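Local atomic coordinates of 2,3-dehydroadipyl-CoA hydratase (Escherichia coli, PDB entry 4FZW), a protein that catalyses the reversible hydration of 2,3-dehydroadipyl-CoA to 3-hydroxyadipyl-CoA, a step in the degradation of phenylacetate. Residues 20-25 with 31-36; 119-124 with 188-193. One frame throughout, in Å; residues are numbered along the deposited sequence.

Contact 1: residues 20-25 with 31-36; sequences LNRPAA and NALLMQ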
ATOM      1  N   LEU B  20      32.366   1.268  16.377  1.00 39.34           N
ATOM      2  CA  LEU B  20      33.060   0.520  15.343  1.00 37.94           C
ATOM      3  C   LEU B  20      34.543   0.793  15.475  1.00 43.54           C
ATOM      4  O   LEU B  20      34.959   1.933  15.597  1.00 45.58           O
ATOM      5  CB  LEU B  20      32.535   0.866  13.952  1.00 38.68           C
ATOM      6  CG  LEU B  20      31.107   0.344  13.731  1.00 47.66           C
ATOM      7  CD1 LEU B  20      30.104   1.468  13.845  1.00 52.62           C
ATOM      8  CD2 LEU B  20      30.984  -0.299  12.382  1.00 47.18           C
ATOM      9  N   ASN B  21      35.338  -0.264  15.439  1.00 47.75           N
ATOM     10  CA  ASN B  21      36.753  -0.173  15.734  1.00 47.60           C
ATOM     11  C   ASN B  21      37.614  -1.106  14.877  1.00 51.38           C
ATOM     12  O   ASN B  21      38.210  -2.059  15.383  1.00 51.60           O
ATOM     13  CB  ASN B  21      36.974  -0.459  17.216  1.00 48.88           C
ATOM     14  CG  ASN B  21      38.405  -0.245  17.639  1.00 49.91           C
ATOM     15  OD1 ASN B  21      38.908   0.877  17.626  1.00 48.27           O
ATOM     16  ND2 ASN B  21      39.064  -1.320  18.037  1.00 51.61           N
ATOM     17  N   ARG B  22      37.643  -0.839  13.575  1.00 52.08           N
ATOM     18  CA  ARG B  22      38.563  -1.496  12.651  1.00 51.51           C
ATOM     19  C   ARG B  22      39.317  -0.408  11.897  1.00 56.02           C
ATOM     20  O   ARG B  22      39.146  -0.256  10.684  1.00 55.69           O
ATOM     21  CB  ARG B  22      37.814  -2.351  11.642  1.00 50.26           C
ATOM     22  CG  ARG B  22      37.044  -3.499  12.224  1.00 54.35           C
ATOM     23  CD  ARG B  22      36.473  -4.349  11.109  1.00 55.54           C
ATOM     24  NE  ARG B  22      37.517  -4.924  10.271  1.00 57.86           N
ATOM     25  CZ  ARG B  22      37.377  -5.188   8.977  1.00 61.27           C
ATOM     26  NH1 ARG B  22      36.240  -4.915   8.362  1.00 59.32           N
ATOM     27  NH2 ARG B  22      38.375  -5.723   8.290  1.00 67.68           N
ATOM     28  N   PRO B  23      40.168   0.340  12.616  1.00 52.61           N
ATOM     29  CA  PRO B  23      40.863   1.529  12.113  1.00 51.18           C
ATOM     30  C   PRO B  23      41.588   1.227  10.803  1.00 56.79           C
ATOM     31  O   PRO B  23      41.449   1.959   9.828  1.00 63.75           O
ATOM     32  CB  PRO B  23      41.889   1.818  13.211  1.00 51.26           C
ATOM     33  CG  PRO B  23      41.343   1.151  14.435  1.00 55.84           C
ATOM     34  CD  PRO B  23      40.669  -0.078  13.936  1.00 49.99           C
ATOM     35  N   ALA B  24      42.351   0.140  10.788  1.00 56.57           N
ATOM     36  CA  ALA B  24      43.109  -0.265   9.608  1.00 60.35           C
ATOM     37  C   ALA B  24      42.210  -0.448   8.396  1.00 60.52           C
ATOM     38  O   ALA B  24      42.606  -0.128   7.267  1.00 59.73           O
ATOM     39  CB  ALA B  24      43.873  -1.559   9.892  1.00 63.15           C
ATOM     40  N   ALA B  25      41.008  -0.979   8.637  1.00 57.28           N
ATOM     41  CA  ALA B  25      40.076  -1.280   7.557  1.00 56.31           C
ATOM     42  C   ALA B  25      39.002  -0.206   7.396  1.00 57.86           C
ATOM     43  O   ALA B  25      37.931  -0.449   6.826  1.00 59.60           O
ATOM     44  CB  ALA B  25      39.451  -2.640   7.759  1.00 60.30           C
ATOM     45  N   ASN B  31      31.318  -9.177   7.966  1.00 55.57           N
ATOM     46  CA  ASN B  31      30.315 -10.148   8.328  1.00 55.73           C
ATOM     47  C   ASN B  31      30.315 -10.368   9.837  1.00 52.29           C
ATOM     48  O   ASN B  31      29.276 -10.303  10.501  1.00 47.37           O
ATOM     49  CB  ASN B  31      30.616 -11.459   7.626  1.00 61.90           C
ATOM     50  CG  ASN B  31      29.415 -12.025   6.912  1.00 71.20           C
ATOM     51  OD1 ASN B  31      28.291 -11.983   7.416  1.00 69.17           O
ATOM     52  ND2 ASN B  31      29.646 -12.565   5.716  1.00 75.49           N
ATOM     53  N   ALA B  32      31.499 -10.633  10.378  1.00 50.18           N
ATOM     54  CA  ALA B  32      31.637 -10.826  11.810  1.00 46.23           C
ATOM     55  C   ALA B  32      31.228  -9.571  12.564  1.00 47.25           C
ATOM     56  O   ALA B  32      30.539  -9.674  13.567  1.00 50.21           O
ATOM     57  CB  ALA B  32      33.040 -11.235  12.160  1.00 41.87           C
ATOM     58  N   LEU B  33      31.626  -8.391  12.076  1.00 51.62           N
ATOM     59  CA  LEU B  33      31.302  -7.128  12.755  1.00 47.83           C
ATOM     60  C   LEU B  33      29.791  -6.887  12.737  1.00 46.70           C
ATOM     61  O   LEU B  33      29.149  -6.680  13.776  1.00 42.21           O
ATOM     62  CB  LEU B  33      32.055  -5.957  12.127  1.00 48.83           C
ATOM     63  CG  LEU B  33      31.897  -4.560  12.756  1.00 48.09           C
ATOM     64  CD1 LEU B  33      32.038  -4.597  14.274  1.00 46.19           C
ATOM     65  CD2 LEU B  33      32.871  -3.553  12.135  1.00 47.27           C
ATOM     66  N   LEU B  34      29.226  -6.944  11.545  1.00 47.37           N
ATOM     67  CA  LEU B  34      27.785  -6.969  11.396  1.00 49.79           C
ATOM     68  C   LEU B  34      27.091  -7.938  12.366  1.00 49.26           C
ATOM     69  O   LEU B  34      26.127  -7.553  13.036  1.00 50.81           O
ATOM     70  CB  LEU B  34      27.435  -7.363   9.973  1.00 49.91           C
ATOM     71  CG  LEU B  34      26.039  -6.926   9.579  1.00 48.31           C
ATOM     72  CD1 LEU B  34      25.963  -5.413   9.704  1.00 40.44           C
ATOM     73  CD2 LEU B  34      25.710  -7.392   8.172  1.00 51.47           C
ATOM     74  N   MET B  35      27.555  -9.187  12.440  1.00 43.79           N
ATOM     75  CA  MET B  35      26.900 -10.171  13.319  1.00 48.66           C
ATOM     76  C   MET B  35      27.054  -9.807  14.799  1.00 47.55           C
ATOM     77  O   MET B  35      26.122  -9.964  15.579  1.00 46.11           O
ATOM     78  CB  MET B  35      27.402 -11.601  13.055  1.00 46.61           C
ATOM     79  CG  MET B  35      26.930 -12.640  14.080  1.00 54.76           C
ATOM     80  SD  MET B  35      25.215 -13.256  13.907  1.00 68.39           S
ATOM     81  CE  MET B  35      25.382 -14.295  12.450  1.00 55.29           C
ATOM     82  N   GLN B  36      28.227  -9.304  15.170  1.00 43.54           N
ATOM     83  CA  GLN B  36      28.462  -8.793  16.516  1.00 46.98           C
ATOM     84  C   GLN B  36      27.455  -7.702  16.875  1.00 47.22           C
ATOM     85  O   GLN B  36      26.780  -7.793  17.905  1.00 45.95           O
ATOM     86  CB  GLN B  36      29.898  -8.251  16.643  1.00 46.97           C
ATOM     87  CG  GLN B  36      30.328  -7.939  18.064  1.00 49.32           C
ATOM     88  CD  GLN B  36      30.201  -9.147  18.980  1.00 73.09           C
ATOM     89  OE1 GLN B  36      30.773 -10.200  18.717  1.00 84.09           O
ATOM     90  NE2 GLN B  36      29.454  -8.995  20.059  1.00 78.00           N
TER
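The guanidinium of R22, the side chain whose methylene arm lies along L33, carries A25 CB on one of its faces; the methyl group stands 3.3 Å above the plane and is shifted toward the rim. NH1 of the same group is hydrogen-bonded to the carbonyl oxygen of A28 and forms a long, weak ion pair with D67. A bend at chi3 (62°) turns the charged end out of line with the arm, and the arm is what faces the helix. R22 CD sits 3.8 Å from L33 CD2, and R22 CG is a little farther from the same methyl, as the two side chains slide past one another in opposite directions. L20 reaches that methyl too: L20 CD2 lies 3.8 Å from L33 CD2, the two leucines crossing at about a right angle. With CG anti to its backbone N (chi1 -177°), L33 extends from the helix so that a single methyl serves both partners. The setting is a strand-loop-helix connection of the crotonase fold, in which strand 15-20 ends at L20, the chain turns, and helix 31-46 begins. Within that turn a weak backbone hydrogen bond joins A25 N to R22 O, and the side chain of N27 accepts from R22 N and donates weakly to L20 O. No hydrogen bond joins the two segments, so their meeting is apolar. L7 of strand 7-12 also packs on L33, while L34, the next residue of the helix, packs on L87 and W88 of helix 84-92.

Contact 2: residues 119-124 with 188-193; sequences VVVAGE and EYALQL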
ATOM      1  N   VAL B 119      17.884   8.395  14.109  1.00 35.89           N
ATOM      2  CA  VAL B 119      18.368   9.763  14.096  1.00 36.89           C
ATOM      3  C   VAL B 119      19.845   9.791  13.755  1.00 37.23           C
ATOM      4  O   VAL B 119      20.626   8.960  14.222  1.00 36.18           O
ATOM      5  CB  VAL B 119      18.185  10.429  15.479  1.00 38.01           C
ATOM      6  CG1 VAL B 119      18.540  11.909  15.396  1.00 34.02           C
ATOM      7  CG2 VAL B 119      16.747  10.203  16.015  1.00 31.69           C
ATOM      8  N   VAL B 120      20.243  10.763  12.948  1.00 40.13           N
ATOM      9  CA  VAL B 120      21.667  10.962  12.702  1.00 34.76           C
ATOM     10  C   VAL B 120      22.137  12.329  13.147  1.00 38.00           C
ATOM     11  O   VAL B 120      21.590  13.352  12.710  1.00 39.50           O
ATOM     12  CB  VAL B 120      22.054  10.774  11.233  1.00 36.45           C
ATOM     13  CG1 VAL B 120      23.591  10.714  11.102  1.00 36.83           C
ATOM     14  CG2 VAL B 120      21.408   9.499  10.658  1.00 33.72           C
ATOM     15  N   VAL B 121      23.130  12.335  14.041  1.00 38.96           N
ATOM     16  CA  VAL B 121      23.904  13.535  14.386  1.00 36.96           C
ATOM     17  C   VAL B 121      25.288  13.394  13.768  1.00 38.78           C
ATOM     18  O   VAL B 121      25.941  12.355  13.935  1.00 36.44           O
ATOM     19  CB  VAL B 121      24.065  13.689  15.902  1.00 37.20           C
ATOM     20  CG1 VAL B 121      22.719  13.667  16.565  1.00 39.97           C
ATOM     21  CG2 VAL B 121      24.937  12.576  16.465  1.00 38.77           C
ATOM     22  N   ALA B 122      25.730  14.428  13.049  1.00 39.57           N
ATOM     23  CA  ALA B 122      26.952  14.342  12.242  1.00 35.62           C
ATOM     24  C   ALA B 122      28.032  15.325  12.688  1.00 38.42           C
ATOM     25  O   ALA B 122      27.749  16.324  13.355  1.00 38.09           O
ATOM     26  CB  ALA B 122      26.626  14.565  10.781  1.00 33.16           C
ATOM     27  N   GLY B 123      29.269  15.042  12.286  1.00 38.83           N
ATOM     28  CA  GLY B 123      30.392  15.914  12.544  1.00 31.63           C
ATOM     29  C   GLY B 123      30.506  16.871  11.362  1.00 38.86           C
ATOM     30  O   GLY B 123      30.054  16.541  10.250  1.00 32.49           O
ATOM     31  N   GLU B 124      31.112  18.043  11.579  1.00 36.56           N
ATOM     32  CA  GLU B 124      31.215  19.036  10.508  1.00 36.79           C
ATOM     33  C   GLU B 124      31.893  18.456   9.269  1.00 35.66           C
ATOM     34  O   GLU B 124      31.557  18.815   8.141  1.00 35.08           O
ATOM     35  CB  GLU B 124      31.958  20.288  10.969  1.00 43.21           C
ATOM     36  CG  GLU B 124      31.921  21.383   9.929  1.00 52.01           C
ATOM     37  CD  GLU B 124      32.196  22.738  10.510  1.00 64.02           C
ATOM     38  OE1 GLU B 124      32.562  22.802  11.703  1.00 67.86           O
ATOM     39  OE2 GLU B 124      32.042  23.737   9.771  1.00 67.33           O
ATOM     40  N   GLU B 188      30.040  13.230  21.770  1.00 36.45           N
ATOM     41  CA  GLU B 188      29.622  13.760  23.060  1.00 40.65           C
ATOM     42  C   GLU B 188      28.176  14.300  23.043  1.00 38.80           C
ATOM     43  O   GLU B 188      27.403  14.109  24.002  1.00 38.97           O
ATOM     44  CB  GLU B 188      30.596  14.849  23.533  1.00 33.87           C
ATOM     45  CG  GLU B 188      30.217  15.429  24.896  1.00 35.80           C
ATOM     46  CD  GLU B 188      31.180  16.532  25.371  1.00 49.15           C
ATOM     47  OE1 GLU B 188      32.288  16.667  24.788  1.00 44.17           O
ATOM     48  OE2 GLU B 188      30.826  17.260  26.328  1.00 49.35           O
ATOM     49  N   TYR B 189      27.829  14.997  21.967  1.00 33.69           N
ATOM     50  CA  TYR B 189      26.520  15.623  21.867  1.00 37.22           C
ATOM     51  C   TYR B 189      25.448  14.569  21.526  1.00 37.48           C
ATOM     52  O   TYR B 189      24.292  14.671  21.935  1.00 37.16           O
ATOM     53  CB  TYR B 189      26.553  16.761  20.833  1.00 33.22           C
ATOM     54  CG  TYR B 189      27.226  17.983  21.359  1.00 36.69           C
ATOM     55  CD1 TYR B 189      27.757  17.993  22.639  1.00 37.95           C
ATOM     56  CD2 TYR B 189      27.327  19.146  20.596  1.00 40.60           C
ATOM     57  CE1 TYR B 189      28.374  19.120  23.152  1.00 37.05           C
ATOM     58  CE2 TYR B 189      27.945  20.293  21.106  1.00 34.44           C
ATOM     59  CZ  TYR B 189      28.466  20.258  22.388  1.00 41.43           C
ATOM     60  OH  TYR B 189      29.086  21.351  22.943  1.00 40.87           O
ATOM     61  N   ALA B 190      25.855  13.556  20.771  1.00 35.75           N
ATOM     62  CA  ALA B 190      24.994  12.447  20.425  1.00 36.35           C
ATOM     63  C   ALA B 190      24.602  11.680  21.686  1.00 40.10           C
ATOM     64  O   ALA B 190      23.437  11.271  21.822  1.00 42.15           O
ATOM     65  CB  ALA B 190      25.697  11.545  19.427  1.00 33.06           C
ATOM     66  N   LEU B 191      25.571  11.508  22.596  1.00 37.73           N
ATOM     67  CA  LEU B 191      25.336  10.929  23.928  1.00 35.69           C
ATOM     68  C   LEU B 191      24.430  11.777  24.803  1.00 36.03           C
ATOM     69  O   LEU B 191      23.680  11.238  25.604  1.00 40.46           O
ATOM     70  CB  LEU B 191      26.650  10.624  24.667  1.00 37.41           C
ATOM     71  CG  LEU B 191      27.509   9.508  24.056  1.00 44.28           C
ATOM     72  CD1 LEU B 191      28.890   9.492  24.677  1.00 36.07           C
ATOM     73  CD2 LEU B 191      26.804   8.135  24.218  1.00 42.17           C
ATOM     74  N   GLN B 192      24.476  13.099  24.651  1.00 37.97           N
ATOM     75  CA  GLN B 192      23.581  13.963  25.441  1.00 40.53           C
ATOM     76  C   GLN B 192      22.138  13.850  24.938  1.00 42.85           C
ATOM     77  O   GLN B 192      21.181  13.871  25.728  1.00 42.65           O
ATOM     78  CB  GLN B 192      24.048  15.421  25.455  1.00 37.20           C
ATOM     79  N   LEU B 193      22.008  13.699  23.618  1.00 40.05           N
ATOM     80  CA  LEU B 193      20.731  13.454  22.960  1.00 40.26           C
ATOM     81  C   LEU B 193      20.082  12.136  23.393  1.00 41.08           C
ATOM     82  O   LEU B 193      18.867  12.068  23.596  1.00 42.35           O
ATOM     83  CB  LEU B 193      20.937  13.429  21.453  1.00 39.35           C
ATOM     84  CG  LEU B 193      19.680  13.275  20.609  1.00 33.91           C
ATOM     85  CD1 LEU B 193      18.801  14.505  20.740  1.00 34.49           C
ATOM     86  CD2 LEU B 193      20.083  13.055  19.160  1.00 39.87           C
TER
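A helix laid against a beta sheet is the element at work here: strand 119-123, an inner strand of the six-stranded sheet, receives helix 186-197, which follows the neighbouring parallel strand 180-181. The short segments run nearly antiparallel, at 156°, with their axes 8.9 Å apart at closest approach. Alternation along the strand sorts its side chains: V119 and V121 direct their CB atoms toward the helix, whereas V120 points away. V121 splits its two methyls between two helix residues. Its CG1 lies 3.7 Å from L193 CD2, the side chains sliding past each other in opposite directions, and its CG2 faces A190 CB, the modelled 3.2 Å between them being doubtful at this resolution. The small side chain of A190 lets the helix backbone come close, V121 and A190 having their CA atoms 6.2 Å apart. The first torsion of L193 (chi1 -176°) holds CG opposite the backbone N and brings CD2 down to the sheet, where V119 CG1 is also met at 4.2 Å. The adjoining strand 98-102 continues the apolar floor: A190 also packs on A101, and L193 on I99. S154 OG of the second subunit, another copy of this protein, is hydrogen-bonded to V120 N. Such apolar seating belongs to the crotonase fold, a family known for its spiral of beta-beta-alpha repeats, with helices packed against the sheet.

Contacts 1 and 2 come in series along the chain, the first complete before the second begins, and both border the same sheet at different strands. Their centres are 21 Å apart and their nearest atoms about 12 Å, so neither touches the other. The common element is the six-stranded sheet: contact 1 starts at the end of strand 15-20, contact 2 uses strand 119-123, and strands 52-56 and 98-102 lie between. Their surroundings differ. No other protein chain touches the segments of contact 1, whereas those of contact 2 meet both a second copy of the enzyme and another protein, placing it near subunit interfaces of the assembly.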